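Local coordinates for protein 3-polyprenyl-4-hydroxybenzoate decarboxylase and related decarboxylases (Pelotomaculum thermopropionicum, PDB 6H6X) that binds prenylated FMN with manganese and potassium and probably catalyses the reversible decarboxylation of aromatic acids such as furandicarboxylic acid, at residues 66-69 with 74-77; 78-83 with 307-312; 260-265 with 290-295; 323-328 with 333-338. The protein carries 8 engineered substitutions. All coordinates share one frame; numbering follows the deposited sequence.

Contact 1. Residues 66-69 with 74-77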
loop_
_atom_site.group_PDB
_atom_site.type_symbol
_atom_site.label_atom_id
_atom_site.label_comp_id
_atom_site.label_asym_id
_atom_site.label_seq_id
_atom_site.Cartn_x
_atom_site.Cartn_y
_atom_site.Cartn_z
ATOM N N LEU B 66 -4.998 -7.435 17.508
ATOM C CA LEU B 66 -6.216 -7.716 18.259
ATOM C C LEU B 66 -6.687 -9.124 18.145
ATOM O O LEU B 66 -7.054 -9.701 19.151
ATOM C CB LEU B 66 -7.323 -6.743 17.912
ATOM C CG LEU B 66 -6.950 -5.333 18.366
ATOM C CD1 LEU B 66 -7.985 -4.352 17.888
ATOM C CD2 LEU B 66 -6.807 -5.271 19.873
ATOM N N PHE B 67 -6.638 -9.751 16.976
ATOM C CA PHE B 67 -7.035 -11.153 16.944
ATOM C C PHE B 67 -6.075 -12.023 17.716
ATOM O O PHE B 67 -6.477 -13.032 18.285
ATOM C CB PHE B 67 -7.199 -11.679 15.503
ATOM C CG PHE B 67 -8.507 -11.282 14.866
ATOM C CD1 PHE B 67 -9.659 -11.984 15.151
ATOM C CD2 PHE B 67 -8.571 -10.239 13.993
ATOM C CE1 PHE B 67 -10.871 -11.627 14.576
ATOM C CE2 PHE B 67 -9.783 -9.883 13.389
ATOM C CZ PHE B 67 -10.932 -10.577 13.680
ATOM N N ALA B 68 -4.797 -11.673 17.718
ATOM C CA ALA B 68 -3.813 -12.419 18.560
ATOM C C ALA B 68 -4.148 -12.257 20.042
ATOM O O ALA B 68 -4.268 -13.237 20.755
ATOM C CB ALA B 68 -2.407 -11.974 18.320
ATOM N N ALA B 69 -4.342 -11.036 20.483
ATOM C CA ALA B 69 -4.867 -10.781 21.845
ATOM C C ALA B 69 -6.142 -11.600 22.171
ATOM O O ALA B 69 -6.223 -12.242 23.227
ATOM C CB ALA B 69 -5.131 -9.315 22.029
ATOM N N PRO B 74 0.998 -13.965 21.311
ATOM C CA PRO B 74 1.579 -12.907 20.467
ATOM C C PRO B 74 1.269 -13.240 18.964
ATOM O O PRO B 74 1.037 -14.428 18.603
ATOM C CB PRO B 74 3.081 -12.957 20.814
ATOM C CG PRO B 74 3.304 -14.192 21.692
ATOM C CD PRO B 74 2.010 -14.957 21.762
ATOM N N VAL B 75 1.260 -12.209 18.136
ATOM C CA VAL B 75 1.016 -12.361 16.688
ATOM C C VAL B 75 1.796 -13.518 16.070
ATOM O O VAL B 75 1.244 -14.342 15.322
ATOM C CB VAL B 75 1.375 -11.072 15.925
ATOM C CG1 VAL B 75 1.223 -11.269 14.408
ATOM C CG2 VAL B 75 0.511 -9.911 16.399
ATOM N N GLU B 76 3.069 -13.592 16.449
ATOM C CA GLU B 76 4.001 -14.602 15.969
ATOM C C GLU B 76 3.455 -15.999 16.124
ATOM O O GLU B 76 3.769 -16.849 15.312
ATOM C CB GLU B 76 5.365 -14.516 16.692
ATOM C CG GLU B 76 6.222 -13.293 16.331
ATOM C CD GLU B 76 5.801 -11.984 17.024
ATOM O OE1 GLU B 76 5.228 -12.033 18.142
ATOM O OE2 GLU B 76 6.037 -10.885 16.442
ATOM N N GLY B 77 2.647 -16.253 17.150
ATOM C CA GLY B 77 2.147 -17.620 17.400
ATOM C C GLY B 77 0.700 -17.890 16.979
ATOM O O GLY B 77 0.225 -19.024 17.072
#
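The methyl of A68 meets the start of V75, and that small touch closes the corner between two consecutive helices, 64-70 and 75-87, in the N-terminal region of this UbiD-family chain. From CB outward, V75 divides its two branches unequally. Its CB leaves the main chain alongside the other helix. CG1 lies anti to the backbone N (chi1 176°) and leads off from A68, which leaves CG2, beside the backbone N, to face the alanine. This second branch is the one that reaches across, with A68 CB 4.1 Å from V75 CG2. The same methyl goes nearer still to the main chain: A68 CB is 3.7 Å from V75 N and 3.9 Å from P74 C, so it rests on the P74-V75 peptide as much as on the valine branch. This is a light contact. A68 is buried, whereas P74 and V75 face solvent. Other sides of helix 64-70 are covered by further helices: F67 packs on L298, L299 and I302 of helix 294-315, and L66 on L12 of helix 5-14. Just past the corner, G77 N gives a hydrogen bond of 2.8 Å to P74 O.

Contact 2. Residues 78-83 with 307-312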
loop_
_atom_site.group_PDB
_atom_site.type_symbol
_atom_site.label_atom_id
_atom_site.label_comp_id
_atom_site.label_asym_id
_atom_site.label_seq_id
_atom_site.Cartn_x
_atom_site.Cartn_y
_atom_site.Cartn_z
ATOM N N MET B 78 0.008 -16.847 16.530
ATOM C CA MET B 78 -1.439 -16.883 16.188
ATOM C C MET B 78 -1.809 -18.045 15.296
ATOM O O MET B 78 -2.714 -18.848 15.642
ATOM C CB MET B 78 -1.789 -15.544 15.536
ATOM C CG MET B 78 -3.183 -15.401 14.916
ATOM S SD MET B 78 -3.672 -13.676 14.672
ATOM C CE MET B 78 -2.130 -13.115 13.961
ATOM N N LEU B 79 -1.100 -18.207 14.175
ATOM C CA LEU B 79 -1.516 -19.211 13.216
ATOM C C LEU B 79 -1.387 -20.623 13.744
ATOM O O LEU B 79 -2.251 -21.495 13.477
ATOM C CB LEU B 79 -0.814 -19.040 11.872
ATOM C CG LEU B 79 -0.986 -17.667 11.185
ATOM C CD1 LEU B 79 -0.209 -17.591 9.876
ATOM C CD2 LEU B 79 -2.465 -17.316 10.962
ATOM N N GLU B 80 -0.304 -20.848 14.491
ATOM C CA GLU B 80 -0.035 -22.160 15.091
ATOM C C GLU B 80 -1.009 -22.381 16.236
ATOM O O GLU B 80 -1.567 -23.457 16.360
ATOM C CB GLU B 80 1.435 -22.306 15.582
ATOM C CG GLU B 80 2.470 -22.535 14.448
ATOM C CD GLU B 80 3.166 -21.245 13.946
ATOM O OE1 GLU B 80 4.261 -21.346 13.358
ATOM O OE2 GLU B 80 2.661 -20.099 14.162
ATOM N N LYS B 81 -1.279 -21.364 17.050
ATOM C CA LYS B 81 -2.315 -21.552 18.085
ATOM C C LYS B 81 -3.672 -21.935 17.470
ATOM O O LYS B 81 -4.349 -22.827 17.967
ATOM C CB LYS B 81 -2.453 -20.343 19.014
ATOM C CG LYS B 81 -2.871 -20.778 20.420
ATOM C CD LYS B 81 -3.749 -19.786 21.175
ATOM C CE LYS B 81 -3.863 -20.127 22.662
ATOM N NZ LYS B 81 -4.262 -21.546 22.869
ATOM N N LEU B 82 -4.041 -21.307 16.338
ATOM C CA LEU B 82 -5.329 -21.622 15.695
ATOM C C LEU B 82 -5.332 -23.052 15.164
ATOM O O LEU B 82 -6.287 -23.783 15.396
ATOM C CB LEU B 82 -5.721 -20.594 14.618
ATOM C CG LEU B 82 -7.115 -20.755 13.977
ATOM C CD1 LEU B 82 -8.247 -20.869 15.002
ATOM C CD2 LEU B 82 -7.390 -19.588 13.032
ATOM N N ALA B 83 -4.253 -23.474 14.513
ATOM C CA ALA B 83 -4.187 -24.864 13.976
ATOM C C ALA B 83 -4.187 -25.957 15.086
ATOM O O ALA B 83 -4.800 -27.032 14.950
ATOM C CB ALA B 83 -2.957 -25.017 13.084
ATOM N N VAL B 307 -4.605 -22.596 7.825
ATOM C CA VAL B 307 -4.634 -23.740 6.925
ATOM C C VAL B 307 -3.595 -23.641 5.832
ATOM O O VAL B 307 -2.957 -24.628 5.532
ATOM C CB VAL B 307 -6.028 -23.928 6.284
ATOM C CG1 VAL B 307 -6.001 -24.895 5.089
ATOM C CG2 VAL B 307 -7.008 -24.429 7.350
ATOM N N LEU B 308 -3.426 -22.454 5.241
ATOM C CA LEU B 308 -2.422 -22.226 4.250
ATOM C C LEU B 308 -0.978 -22.476 4.792
ATOM O O LEU B 308 -0.158 -23.111 4.099
ATOM C CB LEU B 308 -2.540 -20.820 3.674
ATOM C CG LEU B 308 -1.420 -20.330 2.746
ATOM C CD1 LEU B 308 -1.501 -21.104 1.435
ATOM C CD2 LEU B 308 -1.560 -18.821 2.468
ATOM N N LEU B 309 -0.658 -21.953 5.979
ATOM C CA LEU B 309 0.655 -22.195 6.600
ATOM C C LEU B 309 0.949 -23.672 6.726
ATOM O O LEU B 309 2.046 -24.118 6.357
ATOM C CB LEU B 309 0.776 -21.578 7.989
ATOM C CG LEU B 309 2.164 -21.645 8.654
ATOM C CD1 LEU B 309 3.266 -21.020 7.783
ATOM C CD2 LEU B 309 2.113 -20.917 9.990
ATOM N N GLN B 310 -0.014 -24.427 7.254
ATOM C CA GLN B 310 0.143 -25.885 7.401
ATOM C C GLN B 310 0.381 -26.582 6.069
ATOM O O GLN B 310 1.337 -27.355 5.948
ATOM C CB GLN B 310 -1.075 -26.555 8.059
ATOM C CG GLN B 310 -0.998 -26.656 9.567
ATOM C CD GLN B 310 -2.255 -27.278 10.157
ATOM O OE1 GLN B 310 -3.384 -26.979 9.717
ATOM N NE2 GLN B 310 -2.075 -28.154 11.159
ATOM N N THR B 311 -0.477 -26.331 5.088
ATOM C CA THR B 311 -0.329 -26.981 3.792
ATOM C C THR B 311 1.017 -26.699 3.126
ATOM O O THR B 311 1.624 -27.591 2.557
ATOM C CB THR B 311 -1.387 -26.522 2.790
ATOM O OG1 THR B 311 -2.665 -26.480 3.418
ATOM C CG2 THR B 311 -1.421 -27.503 1.574
ATOM N N VAL B 312 1.454 -25.448 3.205
ATOM C CA VAL B 312 2.698 -25.068 2.631
ATOM C C VAL B 312 3.855 -25.688 3.417
ATOM O O VAL B 312 4.798 -26.137 2.801
ATOM C CB VAL B 312 2.824 -23.540 2.534
ATOM C CG1 VAL B 312 4.202 -23.124 2.071
ATOM C CG2 VAL B 312 1.796 -22.989 1.544
#
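L79 and L309 carry the apolar part of this packing between helix 75-87 and helix 294-315, whose segments cross almost perpendicularly (-89°, axes 9.8 Å apart). One methyl of L309 does the work: CD2 is 4.0 Å from L79 CB and 4.1 Å from L79 CD1, the two side chains lying obliquely across one another. With CG anti to the backbone N (chi1 -174°) and beside the carbonyl carbon, L309 turns CD2 to L79. Around it, L79 also packs on N321 and E305, and L309 on V322.

Polar groups against methyls make up the rest. The amide of Q310 turns a flat face to A83, whose CB sits over it, 3.8 Å from Q310 CD and 3.9 Å from Q310 OE1. On the other flank the chain of E80 bends at chi2 and brings its carboxylate beside the leucine, with E80 OE1 4.0 Å from L309 CD2. That same oxygen forms a salt bridge with R313, one turn further along helix 294-315.

Direct contact between the segments is thus van der Waals in kind: buried leucines bordered by a glutamate and a glutamine at the exposed margin. The E80-R313 pair adds a charged tie from the N-terminal region to the C-terminal one, and probably helps hold the carboxylate beside L309.

Contact 3. Residues 260-265 with 290-295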
loop_
_atom_site.group_PDB
_atom_site.type_symbol
_atom_site.label_atom_id
_atom_site.label_comp_id
_atom_site.label_asym_id
_atom_site.label_seq_id
_atom_site.Cartn_x
_atom_site.Cartn_y
_atom_site.Cartn_z
ATOM N N TYR B 260 -18.100 -9.607 0.572
ATOM C CA TYR B 260 -16.598 -9.512 0.819
ATOM C C TYR B 260 -15.699 -8.944 -0.304
ATOM O O TYR B 260 -14.774 -8.140 -0.005
ATOM C CB TYR B 260 -15.970 -10.869 1.321
ATOM C CG TYR B 260 -16.102 -12.023 0.349
ATOM C CD1 TYR B 260 -15.164 -12.222 -0.701
ATOM C CD2 TYR B 260 -17.209 -12.905 0.435
ATOM C CE1 TYR B 260 -15.332 -13.275 -1.610
ATOM C CE2 TYR B 260 -17.377 -13.947 -0.479
ATOM C CZ TYR B 260 -16.447 -14.136 -1.493
ATOM O OH TYR B 260 -16.636 -15.186 -2.359
ATOM N N PRO B 261 -15.947 -9.357 -1.591
ATOM C CA PRO B 261 -15.047 -8.818 -2.625
ATOM C C PRO B 261 -15.419 -7.394 -3.104
ATOM O O PRO B 261 -14.845 -6.966 -4.094
ATOM C CB PRO B 261 -15.137 -9.867 -3.759
ATOM C CG PRO B 261 -16.481 -10.541 -3.568
ATOM C CD PRO B 261 -17.068 -10.095 -2.223
ATOM N N ARG B 262 -16.347 -6.691 -2.416
ATOM C CA ARG B 262 -16.814 -5.323 -2.769
ATOM C C ARG B 262 -17.688 -5.336 -4.062
ATOM O O ARG B 262 -17.700 -4.367 -4.845
ATOM C CB ARG B 262 -15.649 -4.273 -2.838
ATOM C CG ARG B 262 -14.743 -4.186 -1.603
ATOM C CD ARG B 262 -13.433 -3.377 -1.755
ATOM N NE ARG B 262 -12.293 -4.042 -1.052
ATOM C CZ ARG B 262 -11.035 -3.578 -0.918
ATOM N NH1 ARG B 262 -10.674 -2.371 -1.409
ATOM N NH2 ARG B 262 -10.124 -4.336 -0.267
ATOM N N TYR B 263 -18.392 -6.450 -4.279
ATOM C CA TYR B 263 -19.477 -6.561 -5.286
ATOM C C TYR B 263 -20.751 -7.092 -4.662
ATOM O O TYR B 263 -20.731 -7.732 -3.596
ATOM C CB TYR B 263 -19.120 -7.517 -6.436
ATOM C CG TYR B 263 -17.874 -7.113 -7.159
ATOM C CD1 TYR B 263 -17.868 -5.991 -7.996
ATOM C CD2 TYR B 263 -16.684 -7.844 -6.998
ATOM C CE1 TYR B 263 -16.710 -5.612 -8.672
ATOM C CE2 TYR B 263 -15.515 -7.466 -7.639
ATOM C CZ TYR B 263 -15.524 -6.361 -8.494
ATOM O OH TYR B 263 -14.361 -5.987 -9.144
ATOM N N TYR B 264 -21.843 -6.871 -5.376
ATOM C CA TYR B 264 -23.130 -7.363 -4.951
ATOM C C TYR B 264 -23.247 -8.864 -5.204
ATOM O O TYR B 264 -22.866 -9.349 -6.275
ATOM C CB TYR B 264 -24.255 -6.522 -5.571
ATOM C CG TYR B 264 -24.296 -5.152 -4.892
ATOM C CD1 TYR B 264 -24.780 -5.021 -3.565
ATOM C CD2 TYR B 264 -23.793 -4.001 -5.524
ATOM C CE1 TYR B 264 -24.802 -3.789 -2.910
ATOM C CE2 TYR B 264 -23.803 -2.763 -4.869
ATOM C CZ TYR B 264 -24.311 -2.656 -3.560
ATOM O OH TYR B 264 -24.310 -1.423 -2.917
ATOM N N GLY B 265 -23.686 -9.589 -4.164
ATOM C CA GLY B 265 -24.257 -10.932 -4.303
ATOM C C GLY B 265 -25.662 -10.802 -4.901
ATOM O O GLY B 265 -26.498 -10.069 -4.352
ATOM N N ILE B 290 -19.608 -5.074 9.278
ATOM C CA ILE B 290 -19.811 -4.366 8.015
ATOM C C ILE B 290 -19.118 -5.178 6.930
ATOM O O ILE B 290 -17.934 -5.498 7.070
ATOM C CB ILE B 290 -19.205 -2.983 8.083
ATOM C CG1 ILE B 290 -19.996 -2.143 9.104
ATOM C CG2 ILE B 290 -19.304 -2.297 6.733
ATOM C CD1 ILE B 290 -19.203 -0.912 9.537
ATOM N N PRO B 291 -19.847 -5.570 5.876
ATOM C CA PRO B 291 -19.177 -6.421 4.888
ATOM C C PRO B 291 -18.012 -5.734 4.198
ATOM O O PRO B 291 -18.025 -4.507 3.975
ATOM C CB PRO B 291 -20.283 -6.705 3.899
ATOM C CG PRO B 291 -21.494 -6.752 4.766
ATOM C CD PRO B 291 -21.312 -5.546 5.637
ATOM N N ALA B 292 -17.015 -6.533 3.885
ATOM C CA ALA B 292 -15.718 -6.094 3.413
ATOM C C ALA B 292 -14.882 -5.164 4.313
ATOM O O ALA B 292 -13.879 -4.604 3.865
ATOM C CB ALA B 292 -15.872 -5.487 2.017
ATOM N N SER B 293 -15.238 -5.024 5.581
ATOM C CA SER B 293 -14.373 -4.368 6.567
ATOM C C SER B 293 -13.206 -5.298 6.929
ATOM O O SER B 293 -13.206 -6.486 6.616
ATOM C CB SER B 293 -15.160 -4.049 7.855
ATOM O OG SER B 293 -15.582 -5.237 8.486
ATOM N N ARG B 294 -12.224 -4.748 7.605
ATOM C CA ARG B 294 -11.086 -5.517 8.138
ATOM C C ARG B 294 -11.521 -6.613 9.063
ATOM O O ARG B 294 -10.991 -7.710 9.004
ATOM C CB ARG B 294 -10.073 -4.595 8.823
ATOM C CG ARG B 294 -9.266 -3.700 7.865
ATOM C CD ARG B 294 -8.485 -4.581 6.926
ATOM N NE ARG B 294 -7.385 -3.852 6.283
ATOM C CZ ARG B 294 -7.425 -3.308 5.071
ATOM N NH1 ARG B 294 -8.534 -3.366 4.256
ATOM N NH2 ARG B 294 -6.311 -2.736 4.639
ATOM N N GLU B 295 -12.556 -6.344 9.854
ATOM C CA GLU B 295 -13.122 -7.336 10.739
ATOM C C GLU B 295 -13.696 -8.506 9.927
ATOM O O GLU B 295 -13.472 -9.672 10.270
ATOM C CB GLU B 295 -14.191 -6.678 11.619
ATOM C CG GLU B 295 -14.931 -7.555 12.608
ATOM C CD GLU B 295 -16.083 -6.808 13.376
ATOM O OE1 GLU B 295 -16.748 -5.861 12.839
ATOM O OE2 GLU B 295 -16.341 -7.201 14.559
#
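A292 lays its methyl on the 260-265 loop, with CB 3.5 Å from the carbonyl oxygen Y260 O and 4.0 Å from R262 CG. The arginine passes by its aliphatic part, then bends at chi3, and its guanidinium leaves for the second subunit. There E376 of the second subunit takes two salt bridges, one from R262 NH2 and one from R294 NH2. R262 NH2 and R294 NH1 lie 4.9 Å apart, and the E376 carboxylate, which pairs one oxygen with each arginine, probably offsets their like charges.

The methyl of A292 is held out by a tight turn. I290 to S293 form a type II beta turn, and A292, its third residue, has a positive phi of 59°. I290 O receives two bonds from the same residue: S293 N at 3.1 Å closes the turn, and S293 OG donates at 2.8 Å in the carbonyl plane. That hydroxyl also caps H296 N, so the turn runs straight into helix 294-315 with S293 as N-cap.

Y260 contributes its carbonyl here, while its CB points away from the turn. P261 CD lies 3.2 Å above one face of the Y260 ring, offset toward the rim, and R331 makes a cation-pi contact with it. The Y260 side chain comes within about 6 Å of the bound prenylated FMN.

The arrangement is a type II turn leading into an N-capped helix, packed on a loop of the cofactor-binding Rift-related domain, where the cofactor pocket and the dimer interface come close together.

Contact 4. Residues 323-328 with 333-338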
loop_
_atom_site.group_PDB
_atom_site.type_symbol
_atom_site.label_atom_id
_atom_site.label_comp_id
_atom_site.label_asym_id
_atom_site.label_seq_id
_atom_site.Cartn_x
_atom_site.Cartn_y
_atom_site.Cartn_z
ATOM N N HIS B 323 0.621 -14.828 4.262
ATOM C CA HIS B 323 -0.329 -13.735 4.391
ATOM C C HIS B 323 -1.302 -13.768 3.177
ATOM O O HIS B 323 -0.885 -13.763 2.000
ATOM C CB HIS B 323 0.423 -12.428 4.404
ATOM C CG HIS B 323 -0.440 -11.220 4.555
ATOM N ND1 HIS B 323 -0.146 -10.019 3.949
ATOM C CD2 HIS B 323 -1.561 -11.008 5.280
ATOM C CE1 HIS B 323 -1.052 -9.118 4.291
ATOM N NE2 HIS B 323 -1.919 -9.692 5.111
ATOM N N LEU B 324 -2.584 -13.813 3.470
ATOM C CA LEU B 324 -3.632 -13.506 2.504
ATOM C C LEU B 324 -3.938 -12.028 2.567
ATOM O O LEU B 324 -4.464 -11.555 3.557
ATOM C CB LEU B 324 -4.874 -14.347 2.771
ATOM C CG LEU B 324 -4.650 -15.830 2.580
ATOM C CD1 LEU B 324 -5.802 -16.663 3.133
ATOM C CD2 LEU B 324 -4.435 -16.154 1.100
ATOM N N THR B 325 -3.578 -11.284 1.522
ATOM C CA THR B 325 -3.652 -9.824 1.541
ATOM C C THR B 325 -5.093 -9.256 1.492
ATOM O O THR B 325 -5.991 -9.858 0.916
ATOM C CB THR B 325 -2.944 -9.182 0.306
ATOM O OG1 THR B 325 -3.685 -9.509 -0.916
ATOM C CG2 THR B 325 -1.490 -9.622 0.223
ATOM N N PRO B 326 -5.294 -8.090 2.090
ATOM C CA PRO B 326 -6.622 -7.467 2.070
ATOM C C PRO B 326 -7.141 -7.093 0.688
ATOM O O PRO B 326 -8.343 -7.236 0.444
ATOM C CB PRO B 326 -6.468 -6.202 2.936
ATOM C CG PRO B 326 -5.035 -6.177 3.416
ATOM C CD PRO B 326 -4.379 -7.467 3.068
ATOM N N GLY B 327 -6.257 -6.583 -0.164
ATOM C CA GLY B 327 -6.509 -6.397 -1.581
ATOM C C GLY B 327 -7.199 -7.553 -2.274
ATOM O O GLY B 327 -8.109 -7.345 -3.081
ATOM N N GLY B 328 -6.818 -8.764 -1.898
ATOM C CA GLY B 328 -7.423 -9.998 -2.381
ATOM C C GLY B 328 -8.545 -10.536 -1.589
ATOM O O GLY B 328 -8.914 -11.713 -1.734
ATOM N N HIS B 333 -5.383 -13.584 -2.978
ATOM C CA HIS B 333 -3.982 -13.310 -3.088
ATOM C C HIS B 333 -3.161 -13.792 -1.882
ATOM O O HIS B 333 -3.452 -13.381 -0.750
ATOM C CB HIS B 333 -3.788 -11.796 -3.216
ATOM C CG HIS B 333 -4.087 -11.261 -4.557
ATOM N ND1 HIS B 333 -3.682 -10.008 -4.952
ATOM C CD2 HIS B 333 -4.752 -11.814 -5.607
ATOM C CE1 HIS B 333 -4.110 -9.814 -6.195
ATOM N NE2 HIS B 333 -4.753 -10.896 -6.610
ATOM N N ALA B 334 -2.104 -14.569 -2.133
ATOM C CA ALA B 334 -1.202 -15.049 -1.096
ATOM C C ALA B 334 0.244 -14.583 -1.281
ATOM O O ALA B 334 0.741 -14.490 -2.416
ATOM C CB ALA B 334 -1.298 -16.527 -0.993
ATOM N N VAL B 335 0.860 -14.135 -0.184
ATOM C CA VAL B 335 2.269 -13.842 -0.120
ATOM C C VAL B 335 2.918 -14.848 0.848
ATOM O O VAL B 335 2.408 -15.073 1.953
ATOM C CB VAL B 335 2.565 -12.390 0.301
ATOM C CG1 VAL B 335 4.047 -12.094 0.265
ATOM C CG2 VAL B 335 1.886 -11.397 -0.619
ATOM N N ILE B 336 4.012 -15.501 0.416
ATOM C CA ILE B 336 4.655 -16.598 1.151
ATOM C C ILE B 336 6.104 -16.240 1.308
ATOM O O ILE B 336 6.733 -15.944 0.322
ATOM C CB ILE B 336 4.510 -17.944 0.423
ATOM C CG1 ILE B 336 3.037 -18.269 0.284
ATOM C CG2 ILE B 336 5.165 -19.093 1.205
ATOM C CD1 ILE B 336 2.758 -19.470 -0.526
ATOM N N SER B 337 6.602 -16.181 2.540
ATOM C CA SER B 337 8.051 -15.997 2.797
ATOM C C SER B 337 8.687 -17.353 3.084
ATOM O O SER B 337 8.128 -18.164 3.800
ATOM C CB SER B 337 8.315 -15.045 3.972
ATOM O OG SER B 337 7.795 -15.615 5.112
ATOM N N ILE B 338 9.814 -17.627 2.447
ATOM C CA ILE B 338 10.597 -18.829 2.721
ATOM C C ILE B 338 12.040 -18.481 3.036
ATOM O O ILE B 338 12.544 -17.455 2.620
ATOM C CB ILE B 338 10.571 -19.801 1.547
ATOM C CG1 ILE B 338 11.144 -19.196 0.260
ATOM C CG2 ILE B 338 9.169 -20.352 1.324
ATOM C CD1 ILE B 338 11.132 -20.233 -0.860
HETATM O O HOH W 1 -5.919 -12.106 -0.298
#
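The H333 imidazole has G328 CA over one face, and T325 OG1 comes in obliquely beside it, at the turn end of the beta hairpin of strands 319-324 and 333-338. H362 of the next strand stacks on the same ring. The other flat group, the H323 ring, carries T325 CA 3.8 Å above one face; F373 meets this ring at an angle, and its ND1 is hydrogen-bonded to I372 O. T325 OG1 stands between the backbone N and the carbonyl carbon (chi1 67°), 3.2 Å from H333 CB, and both T325 OG1 and H333 ND1 hydrogen-bond to E379 of the second subunit. The other branch, T325 CG2, meets V335 CG2 at 3.9 Å, crossing at about a right angle. On the face with L324 and A334, L324 CD2 lies 3.8 Å from A334 CB. The strands are antiparallel. H323 and V335 form a hydrogen-bonded pair, with V335 N to H323 O nearly straight at 172°, and T325 N then reaches H333 O at 3.1 Å. Where the strands part, a water bridges them, donating to T325 O at 2.6 Å and accepting from H333 N at 3.1 Å.

From the N terminus, contact 1 closes first, a loop of only four residues between helices 64-70 and 75-87. Helix 75-87 then runs straight into contact 2, with M78 SD packed against A68 N. Contact 2 closes the longest loop, joining the N-terminal region to helix 294-315, and contact 3, closing a loop of 24 residues, nests inside it, where the loop after strand 252-258 meets the start of that same helix. Contact 4 follows in series as a short hairpin. L308 touches L324 and A334, tying contact 2 to contact 4, while R294 packs on P326, linking contact 3 to it. Contacts 3 and 4 both reach the second subunit; contacts 1 and 2 lie within one chain.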